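Local coordinates for protein Azi13 (Streptomyces sahachiroi, PDB 5HMB) that is a hotdog-fold thioesterase of the PaaI family that takes part in azinomycin biosynthesis, probably by hydrolysing an aromatic polyketide thioester such as a naphthoyl one, at residues 18-23 and 53-58; 73-78 and 128-133; 83-88 and 118-123; 109-114 and 122-127. All blocks are in the same frame, centred on the assembly; numbering follows the deposited sequence.

Contact 1 (18-23 and 53-58)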
loop_
_atom_site.group_PDB
_atom_site.type_symbol
_atom_site.label_atom_id
_atom_site.label_comp_id
_atom_site.label_asym_id
_atom_site.label_seq_id
_atom_site.Cartn_x
_atom_site.Cartn_y
_atom_site.Cartn_z
ATOM N N LEU A 18 21.513 -9.719 -5.791
ATOM C CA LEU A 18 20.227 -10.259 -6.214
ATOM C C LEU A 18 20.342 -11.096 -7.482
ATOM O O LEU A 18 19.447 -11.890 -7.763
ATOM C CB LEU A 18 19.224 -9.125 -6.439
ATOM C CG LEU A 18 18.802 -8.324 -5.199
ATOM C CD1 LEU A 18 17.865 -7.175 -5.590
ATOM C CD2 LEU A 18 18.158 -9.229 -4.129
ATOM N N GLY A 19 21.417 -10.941 -8.247
ATOM C CA GLY A 19 21.560 -11.688 -9.477
ATOM C C GLY A 19 20.768 -11.145 -10.641
ATOM O O GLY A 19 20.581 -11.856 -11.633
ATOM N N LEU A 20 20.291 -9.909 -10.553
ATOM C CA LEU A 20 19.522 -9.326 -11.643
ATOM C C LEU A 20 20.391 -9.113 -12.871
ATOM O O LEU A 20 21.520 -8.630 -12.773
ATOM C CB LEU A 20 18.927 -7.987 -11.222
ATOM C CG LEU A 20 17.759 -7.993 -10.258
ATOM C CD1 LEU A 20 17.362 -6.554 -9.998
ATOM C CD2 LEU A 20 16.608 -8.762 -10.869
ATOM N N GLN A 21 19.850 -9.450 -14.040
ATOM C CA GLN A 21 20.522 -9.190 -15.310
ATOM C C GLN A 21 19.570 -8.395 -16.187
ATOM O O GLN A 21 18.551 -8.922 -16.641
ATOM C CB GLN A 21 20.950 -10.488 -15.992
ATOM C CG GLN A 21 21.727 -11.419 -15.070
ATOM C CD GLN A 21 22.906 -12.076 -15.757
ATOM O OE1 GLN A 21 22.896 -13.284 -16.013
ATOM N NE2 GLN A 21 23.938 -11.286 -16.055
ATOM N N PHE A 22 19.896 -7.132 -16.421
ATOM C CA PHE A 22 18.992 -6.253 -17.144
ATOM C C PHE A 22 19.074 -6.502 -18.640
ATOM O O PHE A 22 20.160 -6.500 -19.226
ATOM C CB PHE A 22 19.291 -4.795 -16.811
ATOM C CG PHE A 22 18.646 -4.342 -15.541
ATOM C CD1 PHE A 22 19.199 -4.661 -14.315
ATOM C CD2 PHE A 22 17.450 -3.654 -15.570
ATOM C CE1 PHE A 22 18.595 -4.263 -13.134
ATOM C CE2 PHE A 22 16.839 -3.257 -14.399
ATOM C CZ PHE A 22 17.416 -3.560 -13.179
ATOM N N GLU A 23 17.916 -6.751 -19.242
ATOM C CA GLU A 23 17.788 -6.891 -20.682
ATOM C C GLU A 23 17.476 -5.564 -21.352
ATOM O O GLU A 23 17.837 -5.360 -22.516
ATOM C CB GLU A 23 16.687 -7.913 -21.005
ATOM C CG GLU A 23 16.532 -8.288 -22.476
ATOM C CD GLU A 23 17.728 -9.053 -23.024
ATOM O OE1 GLU A 23 17.928 -9.037 -24.259
ATOM O OE2 GLU A 23 18.468 -9.666 -22.222
ATOM N N CYS A 53 10.505 -7.758 -3.078
ATOM C CA CYS A 53 10.456 -6.302 -2.912
ATOM C C CYS A 53 11.717 -5.643 -3.437
ATOM O O CYS A 53 11.653 -4.590 -4.086
ATOM C CB CYS A 53 10.290 -5.942 -1.442
ATOM S SG CYS A 53 8.846 -6.724 -0.619
ATOM N N ALA A 54 12.878 -6.228 -3.124
ATOM C CA ALA A 54 14.150 -5.655 -3.554
ATOM C C ALA A 54 14.273 -5.637 -5.075
ATOM O O ALA A 54 14.811 -4.683 -5.650
ATOM C CB ALA A 54 15.303 -6.444 -2.928
ATOM N N VAL A 55 13.815 -6.700 -5.741
ATOM C CA VAL A 55 13.851 -6.741 -7.203
ATOM C C VAL A 55 12.901 -5.711 -7.794
ATOM O O VAL A 55 13.202 -5.066 -8.808
ATOM C CB VAL A 55 13.494 -8.152 -7.699
ATOM C CG1 VAL A 55 13.151 -8.119 -9.198
ATOM C CG2 VAL A 55 14.627 -9.108 -7.404
ATOM N N VAL A 56 11.712 -5.586 -7.212
ATOM C CA VAL A 56 10.777 -4.556 -7.655
ATOM C C VAL A 56 11.408 -3.170 -7.498
ATOM O O VAL A 56 11.378 -2.337 -8.415
ATOM C CB VAL A 56 9.457 -4.696 -6.871
ATOM C CG1 VAL A 56 8.614 -3.455 -7.007
ATOM C CG2 VAL A 56 8.668 -5.923 -7.361
ATOM N N GLU A 57 12.003 -2.911 -6.334
ATOM C CA GLU A 57 12.689 -1.641 -6.123
ATOM C C GLU A 57 13.771 -1.426 -7.178
ATOM O O GLU A 57 13.813 -0.375 -7.835
ATOM C CB GLU A 57 13.269 -1.589 -4.703
ATOM C CG GLU A 57 13.738 -0.164 -4.304
ATOM C CD GLU A 57 12.562 0.775 -4.035
ATOM O OE1 GLU A 57 11.484 0.282 -3.637
ATOM O OE2 GLU A 57 12.708 2.000 -4.217
ATOM N N SER A 58 14.626 -2.435 -7.396
ATOM C CA SER A 58 15.735 -2.308 -8.350
ATOM C C SER A 58 15.237 -2.024 -9.763
ATOM O O SER A 58 15.772 -1.149 -10.457
ATOM C CB SER A 58 16.579 -3.587 -8.367
ATOM O OG SER A 58 17.090 -3.945 -7.099
#

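Contact 2 (73-78 and 128-133)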
loop_
_atom_site.group_PDB
_atom_site.type_symbol
_atom_site.label_atom_id
_atom_site.label_comp_id
_atom_site.label_asym_id
_atom_site.label_seq_id
_atom_site.Cartn_x
_atom_site.Cartn_y
_atom_site.Cartn_z
ATOM N N THR A 73 18.197 13.423 -9.870
ATOM C CA THR A 73 18.351 12.083 -9.323
ATOM C C THR A 73 17.089 11.650 -8.587
ATOM O O THR A 73 16.380 12.471 -7.997
ATOM C CB THR A 73 19.557 12.007 -8.390
ATOM O OG1 THR A 73 19.720 10.651 -7.960
ATOM C CG2 THR A 73 19.363 12.906 -7.177
ATOM N N VAL A 74 16.825 10.338 -8.622
ATOM C CA VAL A 74 15.626 9.757 -8.021
ATOM C C VAL A 74 15.967 9.071 -6.702
ATOM O O VAL A 74 17.028 8.459 -6.535
ATOM C CB VAL A 74 14.926 8.771 -8.979
ATOM C CG1 VAL A 74 14.888 9.342 -10.384
ATOM C CG2 VAL A 74 15.594 7.412 -8.958
ATOM N N VAL A 75 15.035 9.171 -5.756
ATOM C CA VAL A 75 15.174 8.617 -4.414
ATOM C C VAL A 75 13.916 7.824 -4.110
ATOM O O VAL A 75 12.803 8.336 -4.278
ATOM C CB VAL A 75 15.385 9.722 -3.354
ATOM C CG1 VAL A 75 14.424 10.851 -3.580
ATOM C CG2 VAL A 75 15.191 9.181 -1.942
ATOM N N GLY A 76 14.091 6.574 -3.687
ATOM C CA GLY A 76 12.945 5.763 -3.321
ATOM C C GLY A 76 12.132 6.429 -2.228
ATOM O O GLY A 76 12.674 7.031 -1.296
ATOM N N VAL A 77 10.818 6.364 -2.382
ATOM C CA VAL A 77 9.870 6.859 -1.396
ATOM C C VAL A 77 9.110 5.720 -0.719
ATOM O O VAL A 77 8.981 5.699 0.506
ATOM C CB VAL A 77 8.888 7.858 -2.034
ATOM C CG1 VAL A 77 7.769 8.134 -1.056
ATOM C CG2 VAL A 77 9.616 9.134 -2.421
ATOM N N SER A 78 8.529 4.808 -1.504
ATOM C CA SER A 78 7.767 3.695 -0.940
ATOM C C SER A 78 7.653 2.570 -1.951
ATOM O O SER A 78 7.783 2.770 -3.160
ATOM C CB SER A 78 6.365 4.116 -0.496
ATOM O OG SER A 78 5.549 4.439 -1.603
ATOM N N ARG A 128 6.991 4.173 -5.622
ATOM C CA ARG A 128 6.911 5.621 -5.692
ATOM C C ARG A 128 8.301 6.157 -5.417
ATOM O O ARG A 128 8.952 5.720 -4.461
ATOM C CB ARG A 128 5.914 6.183 -4.678
ATOM C CG ARG A 128 5.948 7.755 -4.577
ATOM C CD ARG A 128 4.870 8.259 -3.604
ATOM N NE ARG A 128 3.506 7.949 -4.060
ATOM C CZ ARG A 128 2.805 8.770 -4.839
ATOM N NH1 ARG A 128 3.355 9.916 -5.239
ATOM N NH2 ARG A 128 1.567 8.460 -5.216
ATOM N N LEU A 129 8.757 7.068 -6.275
ATOM C CA LEU A 129 10.068 7.680 -6.174
ATOM C C LEU A 129 9.941 9.193 -6.309
ATOM O O LEU A 129 9.018 9.706 -6.942
ATOM C CB LEU A 129 11.012 7.154 -7.254
ATOM C CG LEU A 129 11.103 5.640 -7.440
ATOM C CD1 LEU A 129 10.456 5.229 -8.752
ATOM C CD2 LEU A 129 12.555 5.192 -7.393
ATOM N N HIS A 130 10.888 9.901 -5.717
ATOM C CA HIS A 130 10.914 11.360 -5.734
ATOM C C HIS A 130 11.994 11.812 -6.709
ATOM O O HIS A 130 13.068 11.208 -6.772
ATOM C CB HIS A 130 11.173 11.882 -4.317
ATOM C CG HIS A 130 11.258 13.375 -4.203
ATOM N ND1 HIS A 130 10.230 14.219 -4.573
ATOM C CD2 HIS A 130 12.245 14.174 -3.729
ATOM C CE1 HIS A 130 10.588 15.472 -4.352
ATOM N NE2 HIS A 130 11.806 15.472 -3.841
ATOM N N ASN A 131 11.685 12.829 -7.522
ATOM C CA ASN A 131 12.673 13.421 -8.426
ATOM C C ASN A 131 13.381 14.567 -7.720
ATOM O O ASN A 131 12.745 15.568 -7.375
ATOM C CB ASN A 131 12.041 13.961 -9.706
ATOM C CG ASN A 131 11.315 12.907 -10.501
ATOM O OD1 ASN A 131 11.758 11.766 -10.599
ATOM N ND2 ASN A 131 10.204 13.297 -11.099
ATOM N N LEU A 132 14.690 14.430 -7.527
ATOM C CA LEU A 132 15.533 15.509 -7.008
ATOM C C LEU A 132 16.184 16.180 -8.210
ATOM O O LEU A 132 17.197 15.699 -8.722
ATOM C CB LEU A 132 16.585 14.976 -6.041
ATOM C CG LEU A 132 16.185 14.741 -4.585
ATOM C CD1 LEU A 132 17.421 14.435 -3.762
ATOM C CD2 LEU A 132 15.463 15.959 -4.019
ATOM N N ARG A 133 15.593 17.277 -8.677
ATOM C CA ARG A 133 16.016 17.857 -9.940
ATOM C C ARG A 133 17.140 18.859 -9.721
ATOM O O ARG A 133 17.269 19.448 -8.644
ATOM C CB ARG A 133 14.842 18.526 -10.654
ATOM C CG ARG A 133 13.957 17.537 -11.395
ATOM C CD ARG A 133 12.810 18.241 -12.084
ATOM N NE ARG A 133 11.740 17.306 -12.410
ATOM C CZ ARG A 133 11.622 16.673 -13.571
ATOM N NH1 ARG A 133 12.514 16.878 -14.534
ATOM N NH2 ARG A 133 10.607 15.833 -13.766
#

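Contact 3 (83-88 and 118-123)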
loop_
_atom_site.group_PDB
_atom_site.type_symbol
_atom_site.label_atom_id
_atom_site.label_comp_id
_atom_site.label_asym_id
_atom_site.label_seq_id
_atom_site.Cartn_x
_atom_site.Cartn_y
_atom_site.Cartn_z
ATOM N N PHE A 83 2.849 -10.709 -3.080
ATOM C CA PHE A 83 3.408 -11.996 -3.472
ATOM C C PHE A 83 2.236 -12.917 -3.773
ATOM O O PHE A 83 1.433 -13.197 -2.879
ATOM C CB PHE A 83 4.292 -12.576 -2.368
ATOM C CG PHE A 83 5.032 -11.545 -1.580
ATOM C CD1 PHE A 83 6.030 -10.778 -2.175
ATOM C CD2 PHE A 83 4.755 -11.350 -0.232
ATOM C CE1 PHE A 83 6.728 -9.813 -1.447
ATOM C CE2 PHE A 83 5.453 -10.390 0.506
ATOM C CZ PHE A 83 6.442 -9.614 -0.112
ATOM N N PHE A 84 2.122 -13.357 -5.032
ATOM C CA PHE A 84 0.959 -14.114 -5.492
ATOM C C PHE A 84 1.170 -15.616 -5.558
ATOM O O PHE A 84 0.186 -16.359 -5.518
ATOM C CB PHE A 84 0.515 -13.648 -6.882
ATOM C CG PHE A 84 -0.067 -12.282 -6.885
ATOM C CD1 PHE A 84 -1.280 -12.035 -6.277
ATOM C CD2 PHE A 84 0.613 -11.231 -7.478
ATOM C CE1 PHE A 84 -1.811 -10.770 -6.265
ATOM C CE2 PHE A 84 0.073 -9.968 -7.485
ATOM C CZ PHE A 84 -1.135 -9.736 -6.864
ATOM N N ALA A 85 2.403 -16.088 -5.699
ATOM C CA ALA A 85 2.643 -17.522 -5.749
ATOM C C ALA A 85 4.011 -17.787 -5.147
ATOM O O ALA A 85 4.890 -16.923 -5.224
ATOM C CB ALA A 85 2.575 -18.069 -7.184
ATOM N N PRO A 86 4.212 -18.948 -4.529
ATOM C CA PRO A 86 5.547 -19.267 -4.010
ATOM C C PRO A 86 6.492 -19.524 -5.169
ATOM O O PRO A 86 6.148 -20.227 -6.122
ATOM C CB PRO A 86 5.321 -20.538 -3.176
ATOM C CG PRO A 86 3.829 -20.765 -3.163
ATOM C CD PRO A 86 3.268 -20.061 -4.342
ATOM N N ALA A 87 7.680 -18.931 -5.092
ATOM C CA ALA A 87 8.742 -19.171 -6.057
ATOM C C ALA A 87 9.827 -20.006 -5.394
ATOM O O ALA A 87 10.213 -19.741 -4.251
ATOM C CB ALA A 87 9.323 -17.852 -6.583
ATOM N N THR A 88 10.295 -21.037 -6.097
ATOM C CA THR A 88 11.365 -21.903 -5.609
ATOM C C THR A 88 12.460 -21.993 -6.653
ATOM O O THR A 88 12.334 -21.480 -7.773
ATOM C CB THR A 88 10.874 -23.325 -5.316
ATOM O OG1 THR A 88 10.446 -23.913 -6.549
ATOM C CG2 THR A 88 9.730 -23.306 -4.348
ATOM N N ALA A 118 6.133 -19.367 -17.810
ATOM C CA ALA A 118 4.801 -19.566 -18.367
ATOM C C ALA A 118 3.972 -18.285 -18.445
ATOM O O ALA A 118 2.873 -18.311 -19.011
ATOM C CB ALA A 118 4.050 -20.615 -17.535
ATOM N N GLY A 119 4.458 -17.170 -17.905
ATOM C CA GLY A 119 3.642 -15.979 -17.779
ATOM C C GLY A 119 2.824 -15.919 -16.507
ATOM O O GLY A 119 2.029 -14.986 -16.347
ATOM N N ARG A 120 2.988 -16.890 -15.606
ATOM C CA ARG A 120 2.353 -16.834 -14.292
ATOM C C ARG A 120 2.908 -15.663 -13.487
ATOM O O ARG A 120 4.118 -15.584 -13.256
ATOM C CB ARG A 120 2.598 -18.138 -13.542
ATOM C CG ARG A 120 2.022 -18.178 -12.125
ATOM C CD ARG A 120 2.511 -19.395 -11.326
ATOM N NE ARG A 120 3.903 -19.237 -10.895
ATOM C CZ ARG A 120 4.489 -19.974 -9.952
ATOM N NH1 ARG A 120 3.807 -20.930 -9.324
ATOM N NH2 ARG A 120 5.761 -19.751 -9.631
ATOM N N LEU A 121 2.026 -14.769 -13.043
ATOM C CA LEU A 121 2.441 -13.637 -12.218
ATOM C C LEU A 121 2.778 -14.129 -10.815
ATOM O O LEU A 121 1.897 -14.575 -10.077
ATOM C CB LEU A 121 1.345 -12.577 -12.194
ATOM C CG LEU A 121 1.667 -11.299 -11.425
ATOM C CD1 LEU A 121 2.849 -10.569 -12.028
ATOM C CD2 LEU A 121 0.444 -10.400 -11.395
ATOM N N VAL A 122 4.055 -14.045 -10.448
ATOM C CA VAL A 122 4.540 -14.477 -9.139
ATOM C C VAL A 122 4.482 -13.351 -8.109
ATOM O O VAL A 122 4.213 -13.589 -6.931
ATOM C CB VAL A 122 5.978 -15.015 -9.294
ATOM C CG1 VAL A 122 6.565 -15.424 -7.942
ATOM C CG2 VAL A 122 5.994 -16.179 -10.280
ATOM N N ALA A 123 4.793 -12.123 -8.509
ATOM C CA ALA A 123 4.786 -11.006 -7.578
ATOM C C ALA A 123 4.585 -9.744 -8.388
ATOM O O ALA A 123 4.844 -9.719 -9.593
ATOM C CB ALA A 123 6.083 -10.933 -6.762
#

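Contact 4 (109-114 and 122-127)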
loop_
_atom_site.group_PDB
_atom_site.type_symbol
_atom_site.label_atom_id
_atom_site.label_comp_id
_atom_site.label_asym_id
_atom_site.label_seq_id
_atom_site.Cartn_x
_atom_site.Cartn_y
_atom_site.Cartn_z
ATOM N N VAL A 109 5.791 7.068 -10.291
ATOM C CA VAL A 109 5.284 5.775 -9.844
ATOM C C VAL A 109 5.453 4.772 -10.979
ATOM O O VAL A 109 5.062 5.048 -12.117
ATOM C CB VAL A 109 3.809 5.849 -9.411
ATOM C CG1 VAL A 109 3.314 4.455 -9.031
ATOM C CG2 VAL A 109 3.648 6.799 -8.256
ATOM N N TRP A 110 6.024 3.610 -10.664
ATOM C CA TRP A 110 6.212 2.525 -11.611
ATOM C C TRP A 110 5.559 1.260 -11.067
ATOM O O TRP A 110 5.453 1.078 -9.854
ATOM C CB TRP A 110 7.699 2.259 -11.875
ATOM C CG TRP A 110 8.328 3.350 -12.654
ATOM C CD1 TRP A 110 8.631 4.610 -12.210
ATOM C CD2 TRP A 110 8.707 3.302 -14.033
ATOM N NE1 TRP A 110 9.190 5.347 -13.237
ATOM C CE2 TRP A 110 9.243 4.565 -14.364
ATOM C CE3 TRP A 110 8.645 2.312 -15.023
ATOM C CZ2 TRP A 110 9.717 4.865 -15.648
ATOM C CZ3 TRP A 110 9.117 2.609 -16.294
ATOM C CH2 TRP A 110 9.644 3.875 -16.594
ATOM N N SER A 111 5.127 0.388 -11.977
ATOM C CA SER A 111 4.523 -0.899 -11.648
ATOM C C SER A 111 5.415 -2.006 -12.188
ATOM O O SER A 111 5.751 -2.015 -13.376
ATOM C CB SER A 111 3.115 -1.006 -12.243
ATOM O OG SER A 111 2.586 -2.305 -12.080
ATOM N N VAL A 112 5.811 -2.928 -11.322
ATOM C CA VAL A 112 6.751 -3.981 -11.678
ATOM C C VAL A 112 6.048 -5.316 -11.506
ATOM O O VAL A 112 5.579 -5.637 -10.403
ATOM C CB VAL A 112 8.022 -3.924 -10.822
ATOM C CG1 VAL A 112 8.997 -4.975 -11.266
ATOM C CG2 VAL A 112 8.646 -2.545 -10.887
ATOM N N GLU A 113 5.976 -6.093 -12.582
ATOM C CA GLU A 113 5.454 -7.459 -12.522
ATOM C C GLU A 113 6.596 -8.455 -12.670
ATOM O O GLU A 113 7.456 -8.305 -13.547
ATOM C CB GLU A 113 4.405 -7.718 -13.606
ATOM C CG GLU A 113 3.187 -6.818 -13.522
ATOM C CD GLU A 113 2.173 -7.130 -14.592
ATOM O OE1 GLU A 113 2.415 -8.084 -15.360
ATOM O OE2 GLU A 113 1.150 -6.419 -14.672
ATOM N N THR A 114 6.612 -9.456 -11.800
ATOM C CA THR A 114 7.570 -10.545 -11.859
ATOM C C THR A 114 6.824 -11.804 -12.280
ATOM O O THR A 114 5.918 -12.247 -11.562
ATOM C CB THR A 114 8.230 -10.759 -10.500
ATOM O OG1 THR A 114 9.007 -9.610 -10.147
ATOM C CG2 THR A 114 9.117 -11.985 -10.528
ATOM N N VAL A 122 4.055 -14.045 -10.448
ATOM C CA VAL A 122 4.540 -14.477 -9.139
ATOM C C VAL A 122 4.482 -13.351 -8.109
ATOM O O VAL A 122 4.213 -13.589 -6.931
ATOM C CB VAL A 122 5.978 -15.015 -9.294
ATOM C CG1 VAL A 122 6.565 -15.424 -7.942
ATOM C CG2 VAL A 122 5.994 -16.179 -10.280
ATOM N N ALA A 123 4.793 -12.123 -8.509
ATOM C CA ALA A 123 4.786 -11.006 -7.578
ATOM C C ALA A 123 4.585 -9.744 -8.388
ATOM O O ALA A 123 4.844 -9.719 -9.593
ATOM C CB ALA A 123 6.083 -10.933 -6.762
ATOM N N ARG A 124 4.096 -8.696 -7.720
ATOM C CA ARG A 124 3.869 -7.418 -8.380
ATOM C C ARG A 124 4.028 -6.313 -7.349
ATOM O O ARG A 124 3.556 -6.455 -6.213
ATOM C CB ARG A 124 2.481 -7.337 -9.024
ATOM C CG ARG A 124 2.085 -5.955 -9.590
ATOM C CD ARG A 124 0.851 -6.169 -10.454
ATOM N NE ARG A 124 0.227 -4.959 -10.989
ATOM C CZ ARG A 124 -0.660 -4.224 -10.322
ATOM N NH1 ARG A 124 -0.993 -4.554 -9.070
ATOM N NH2 ARG A 124 -1.207 -3.156 -10.892
ATOM N N GLY A 125 4.702 -5.235 -7.738
ATOM C CA GLY A 125 4.957 -4.134 -6.820
ATOM C C GLY A 125 4.802 -2.774 -7.477
ATOM O O GLY A 125 5.094 -2.593 -8.662
ATOM N N GLN A 126 4.353 -1.807 -6.674
ATOM C CA GLN A 126 4.252 -0.409 -7.074
ATOM C C GLN A 126 5.292 0.386 -6.302
ATOM O O GLN A 126 5.362 0.278 -5.076
ATOM C CB GLN A 126 2.862 0.159 -6.785
ATOM C CG GLN A 126 1.730 -0.765 -7.174
ATOM C CD GLN A 126 1.644 -0.956 -8.676
ATOM O OE1 GLN A 126 1.635 0.023 -9.428
ATOM N NE2 GLN A 126 1.593 -2.217 -9.126
ATOM N N VAL A 127 6.079 1.193 -7.012
ATOM C CA VAL A 127 7.217 1.901 -6.435
ATOM C C VAL A 127 7.047 3.397 -6.699
ATOM O O VAL A 127 6.952 3.833 -7.856
ATOM C CB VAL A 127 8.554 1.392 -6.994
ATOM C CG1 VAL A 127 9.704 2.226 -6.475
ATOM C CG2 VAL A 127 8.761 -0.030 -6.584
#

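Contact 1 (18-23 and 53-58)
Two leucines, Leu18 and Leu20, reach from segment 18-23 onto one flank of the helix in 53-58, Leu18 leading with CD1 and Leu20 dividing its two methyls between Val55 and Ser58. Leu18 carries CG beside its backbone N (chi1 -66°), which sends CD1 into the notch between successive turns: CD1 lies 3.8 Å from Ala54 CB and 3.6 Å from Ser58 OG. Leu20 straddles the next part of the same flank. Its CD2 rests on the Val55 isopropyl group, 3.9 Å from CG1 and almost as near CG2, the two side chains meeting at a slant. Its CD1 presses on the serine instead, 3.5 Å from Ser58 CB, closer than usual for two carbons. Phe22 joins only at its far end, where CZ brings the ring edge to 4.0 Å from Ser58 O.

Ser58 is thus hemmed in by methyl groups, and its hydroxyl turns back along the helix, with OG giving a 2.8 Å bond to Ala54 O. That carbonyl also receives Ser58 N, from the opposite face of its plane. Ser58 OG has a further hydrogen bond with NE2 of His48 of the second subunit. Between the leucines, Gly19 ends helix 13-18 in a Schellman motif, its positive phi allowing the chain to turn into strand 21-26. This is largely apolar packing of an N-terminal helix and strand against helix 49-68, the long central helix of the hotdog fold.

Contact 2 (73-78 and 128-133)
A classic beta bulge interrupts the antiparallel ladder between segments 73-78 and 128-133, where Val77 and Ser78 both face Arg128. Arg128 O accepts both amides, Val77 N at 2.9 Å and Ser78 N at 3.1 Å, while Arg128 N returns a bond to Ser78 O. Before the bulge the pairing is regular: Thr73 with Leu132 and Val75 with His130 are hydrogen-bonded pairs, and Leu132 N meets Thr73 O at 2.6 Å.

The extra residue puts Val77 on the same side as Arg128 and His130. Its CG1 runs alongside the arginine stem, 3.9 Å from Arg128 CD, and its CG2 reaches 3.7 Å from His130 CB. Shortening Val77 to an alanine would take away both methyls, and the Arg128 methylenes and His130 CB would probably lose their shared apolar neighbour and pack less closely. Val75 CG1, held between its own N and carbonyl carbon (chi1 45°), lies 3.5 Å from His130 CB and approaches the imidazole at its edge, in the ring plane. On the other face Val74 CG2 and Leu129 CD2 touch at 4.1 Å, where Leu129 also packs on helix 49-68.

The polar ends turn to other partners. Arg128 NH1 bonds to Gln107 OE1 and NH2 forms a salt bridge with Asp82 of the fourth subunit; Asn131 ND2 bonds to Ala105 O. The ladder therefore rests on backbone bonds and aliphatic stems, while the arginine's charged end serves one bond within the chain and one salt bridge between subunits, which the burial of Arg128 is likely to strengthen by shielding it from water.

Contact 3 (83-88 and 118-123)
Backbone hydrogen bonding places Phe84 and Ala85 beside a classic beta bulge of the hotdog sheet, in which Val122 and Ala123 both face Thr114. Val122 O takes Phe84 N at 2.8 Å, the donor standing 37° out of the carbonyl plane, and a weak second bond from Ala85 N at 3.3 Å. Next to them, Phe83 and Ala123 form an antiparallel non-hydrogen-bonded pair, beyond which segment 83-88 leaves the sheet as loop.

Apolar contacts lie to both sides of this carbonyl. The Phe84 ring crosses Leu121 at a slant, CE2 reaching 4.0 Å from Leu121 CD2, and it also stacks with His102 of the fourth subunit. Val122 holds CG1 anti to its backbone N (chi1 177°), which carries that methyl up to the loop, 3.9 Å from Ala87 CB.

The charged group in the contact is Arg120, whose NE forms a salt bridge with Asp116. Its chain bends at chi3 (75°), which brings the guanidinium close to the loop, with NH2 3.6 Å from Pro86 O, a proximity without a hydrogen bond. Over one face of that group sits the Ala85 methyl, CB 3.8 Å from Arg120 NH1 and displaced toward the rim.

Contact 4 (109-114 and 122-127)
Thr114 O accepts two amides across the hairpin of strands 107-115 and 121-133, two neighbouring strands of the hotdog sheet. Val122 N reaches it at 2.8 Å, nearly in line with the carbonyl bond, and Ala123 N at 3.3 Å on a lone pair; this double grip defines the classic bulge at the hairpin's end. From there the ladder is regular and antiparallel, the segment axes 167° apart. Val112 and Gly125 exchange two bonds, with Val112 N to Gly125 O at 2.8 Å, and Trp110 pairs likewise with Val127.

Val112, Trp110, Ala123 and Val127 turn toward helix 49-68, whereas Ser111, Glu113, Arg124 and Gln126 project from the other face. Here Glu113 and Arg124 run side by side, CG to CD 3.9 Å, but Glu113 OE2 stays 4.1 Å from Arg124 NE, beyond a salt bridge. Arg124 instead bonds through NH1 to OE1 of Gln126 of the fourth subunit, and the reciprocal bond engages Gln126.

Gln126 folds back at chi2 (-67°), which brings its amide beside Ser111, and NE2 gives a hydrogen to Ser111 OG at 3.1 Å. A leucine in its place would probably leave Ser111 OG without this donor and Arg124 of the fourth subunit without its amide-oxygen partner. The same Gln126 NE2 stands 3.2 Å above the Arg124 guanidinium plane, over its centre.

In the fold
Contacts 1 and 4 are buried, while contacts 2 and 3 are partly buried and lie on opposite sides of the chain's centre, their own centres about 28 Å apart. Contacts 2, 3 and 4 all use strand 121-133: contact 4 holds its middle to strand 107-115, contact 2 its far end to strand 72-83, and contact 3 its start to a loop. Contacts 3 and 4 share Val122 and Ala123. Contact 1 alone is helix packing without cross-segment hydrogen bonds, and it meets contact 4 where Val56 CG1 lies 3.5 Å from Val127 CG2. The ladders of contacts 2 and 4 rely on backbone bonds, whereas their arginines reach the fourth subunit; contact 3 has just two, one weak.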